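Local structure of delta-like protein (Rattus norvegicus, 4XL1) at residues I116-I121 with T141-Y147. The protein is a Delta-like ligand that probably binds and activates Notch receptors on neighbouring cells through its N-terminal C2-like, Delta/Serrate and EGF-like domains. The protein carries 3 engineered substitutions. Residues are numbered along the deposited sequence; the frame is centred on the assembly and turned at random.
Sequences ISQIII and TRLRYSY
Ser117 and Thr141 meet hydroxyl to hydroxyl where the two backbones come closest (CA to CA 7.4 Å), OG to OG1 at 3.1 Å, a hydrogen bond that either could donate. Both residues are small enough to fit this narrow end. Threonine adds a methyl, and its CG2 rests 4.1 Å from CG2 of Ile116. From here the strands diverge at 47°, and the side chains that bridge them become longer. CG1 of Ile119 lies 4.0 Å from CD2 of Leu143, their side chains roughly perpendicular; branched aliphatic groups suit this apolar interior. With chi1 at 65°, the Tyr145 ring runs toward strand 114-124, meeting Ile119 and Ile121 from the opposite direction. CG2 and CD1 of Ile121 both lie 3.4 Å from OH of Tyr145, CD1 at the ring edge. That CD1 is also 3.9 Å from CE1 of Tyr147. Tyrosine suits this wider gap because its ring spans apolar neighbours while the Tyr145 hydroxyl finds a weak hydrogen bond to Asp134. Behind Ser117, a classic beta bulge sets Ile116 and Ser117 against Ala97, letting both side chains turn to Thr141. In the C2-like beta sandwich, strand 114-124, paired with 90-99 at its sheet's edge, faces strand 142-151, which lies between 4-14 and 132-137.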
loop_
_atom_site.group_PDB
_atom_site.type_symbol
_atom_site.label_atom_id
_atom_site.label_comp_id
_atom_site.label_asym_id
_atom_site.label_seq_id
_atom_site.Cartn_x
_atom_site.Cartn_y
_atom_site.Cartn_z
ATOM N N ILE B 116 19.640 -20.012 -3.495
ATOM C CA ILE B 116 19.440 -21.242 -2.738
ATOM C C ILE B 116 18.107 -21.873 -3.119
ATOM O O ILE B 116 18.059 -23.002 -3.606
ATOM C CB ILE B 116 19.475 -20.985 -1.220
ATOM C CG1 ILE B 116 20.865 -20.506 -0.797
ATOM C CG2 ILE B 116 19.084 -22.239 -0.454
ATOM C CD1 ILE B 116 20.997 -20.237 0.684
ATOM N N SER B 117 17.031 -21.123 -2.906
ATOM C CA SER B 117 15.691 -21.544 -3.294
ATOM C C SER B 117 14.749 -20.352 -3.226
ATOM O O SER B 117 15.106 -19.299 -2.700
ATOM C CB SER B 117 15.181 -22.676 -2.397
ATOM O OG SER B 117 14.845 -22.200 -1.105
ATOM N N GLN B 118 13.543 -20.519 -3.751
ATOM C CA GLN B 118 12.572 -19.439 -3.726
ATOM C C GLN B 118 11.154 -19.977 -3.732
ATOM O O GLN B 118 10.896 -21.096 -4.176
ATOM C CB GLN B 118 12.780 -18.486 -4.908
ATOM C CG GLN B 118 12.472 -19.086 -6.273
ATOM C CD GLN B 118 12.576 -18.065 -7.393
ATOM O OE1 GLN B 118 12.069 -16.948 -7.281
ATOM N NE2 GLN B 118 13.245 -18.441 -8.478
ATOM N N ILE B 119 10.236 -19.160 -3.236
ATOM C CA ILE B 119 8.832 -19.520 -3.220
ATOM C C ILE B 119 8.023 -18.400 -3.842
ATOM O O ILE B 119 8.498 -17.270 -3.967
ATOM C CB ILE B 119 8.326 -19.805 -1.784
ATOM C CG1 ILE B 119 8.616 -18.623 -0.851
ATOM C CG2 ILE B 119 8.953 -21.079 -1.239
ATOM C CD1 ILE B 119 7.439 -17.681 -0.641
ATOM N N ILE B 120 6.798 -18.719 -4.230
ATOM C CA ILE B 120 5.922 -17.740 -4.843
ATOM C C ILE B 120 4.502 -17.962 -4.338
ATOM O O ILE B 120 3.955 -19.061 -4.439
ATOM C CB ILE B 120 5.980 -17.817 -6.387
ATOM C CG1 ILE B 120 4.968 -16.858 -7.014
ATOM C CG2 ILE B 120 5.791 -19.251 -6.878
ATOM C CD1 ILE B 120 5.307 -15.404 -6.789
ATOM N N ILE B 121 3.919 -16.921 -3.756
ATOM C CA ILE B 121 2.542 -16.998 -3.294
ATOM C C ILE B 121 1.707 -15.851 -3.837
ATOM O O ILE B 121 2.232 -14.822 -4.263
ATOM C CB ILE B 121 2.445 -16.991 -1.754
ATOM C CG1 ILE B 121 2.943 -15.661 -1.186
ATOM C CG2 ILE B 121 3.199 -18.173 -1.161
ATOM C CD1 ILE B 121 2.385 -15.336 0.186
ATOM N N THR B 141 14.834 -27.472 1.334
ATOM C CA THR B 141 14.708 -26.336 2.249
ATOM C C THR B 141 13.302 -26.163 2.821
ATOM O O THR B 141 12.329 -26.696 2.287
ATOM C CB THR B 141 15.100 -25.008 1.563
ATOM O OG1 THR B 141 14.116 -24.663 0.580
ATOM C CG2 THR B 141 16.466 -25.118 0.899
ATOM N N ARG B 142 13.214 -25.421 3.923
ATOM C CA ARG B 142 11.937 -25.066 4.535
ATOM C C ARG B 142 11.928 -23.588 4.905
ATOM O O ARG B 142 12.924 -23.067 5.402
ATOM C CB ARG B 142 11.656 -25.890 5.795
ATOM C CG ARG B 142 11.753 -27.394 5.645
ATOM C CD ARG B 142 11.256 -28.101 6.907
ATOM N NE ARG B 142 11.974 -27.704 8.118
ATOM C CZ ARG B 142 11.522 -26.810 8.995
ATOM N NH1 ARG B 142 10.357 -26.209 8.791
ATOM N NH2 ARG B 142 12.236 -26.509 10.072
ATOM N N LEU B 143 10.808 -22.914 4.667
ATOM C CA LEU B 143 10.676 -21.515 5.061
ATOM C C LEU B 143 9.378 -21.290 5.824
ATOM O O LEU B 143 8.301 -21.671 5.364
ATOM C CB LEU B 143 10.731 -20.596 3.837
ATOM C CG LEU B 143 10.471 -19.111 4.107
ATOM C CD1 LEU B 143 11.662 -18.472 4.803
ATOM C CD2 LEU B 143 10.143 -18.372 2.817
ATOM N N ARG B 144 9.491 -20.656 6.986
ATOM C CA ARG B 144 8.350 -20.343 7.843
ATOM C C ARG B 144 8.249 -18.826 7.992
ATOM O O ARG B 144 9.231 -18.174 8.321
ATOM C CB ARG B 144 8.539 -20.993 9.211
ATOM C CG ARG B 144 7.259 -21.220 9.992
ATOM C CD ARG B 144 7.362 -22.451 10.879
ATOM N NE ARG B 144 8.125 -22.184 12.093
ATOM C CZ ARG B 144 7.903 -21.157 12.905
ATOM N NH1 ARG B 144 6.934 -20.298 12.635
ATOM N NH2 ARG B 144 8.648 -20.990 13.987
ATOM N N TYR B 145 7.069 -18.260 7.748
ATOM C CA TYR B 145 6.912 -16.812 7.838
ATOM C C TYR B 145 5.464 -16.387 8.055
ATOM O O TYR B 145 4.548 -17.207 8.011
ATOM C CB TYR B 145 7.455 -16.155 6.568
ATOM C CG TYR B 145 6.674 -16.502 5.317
ATOM C CD1 TYR B 145 6.819 -17.740 4.700
ATOM C CD2 TYR B 145 5.799 -15.589 4.746
ATOM C CE1 TYR B 145 6.110 -18.061 3.558
ATOM C CE2 TYR B 145 5.086 -15.898 3.602
ATOM C CZ TYR B 145 5.245 -17.134 3.013
ATOM O OH TYR B 145 4.534 -17.439 1.875
ATOM N N SER B 146 5.269 -15.094 8.294
ATOM C CA SER B 146 3.932 -14.528 8.410
ATOM C C SER B 146 3.930 -13.078 7.934
ATOM O O SER B 146 4.969 -12.416 7.935
ATOM C CB SER B 146 3.421 -14.625 9.851
ATOM O OG SER B 146 4.435 -14.286 10.780
ATOM N N TYR B 147 2.761 -12.583 7.539
ATOM C CA TYR B 147 2.670 -11.247 6.962
ATOM C C TYR B 147 1.330 -10.572 7.233
ATOM O O TYR B 147 0.351 -11.226 7.594
ATOM C CB TYR B 147 2.918 -11.304 5.454
ATOM C CG TYR B 147 1.957 -12.200 4.706
ATOM C CD1 TYR B 147 2.225 -13.552 4.535
ATOM C CD2 TYR B 147 0.782 -11.692 4.168
ATOM C CE1 TYR B 147 1.351 -14.373 3.851
ATOM C CE2 TYR B 147 -0.101 -12.505 3.484
ATOM C CZ TYR B 147 0.189 -13.844 3.328
ATOM O OH TYR B 147 -0.684 -14.659 2.645
#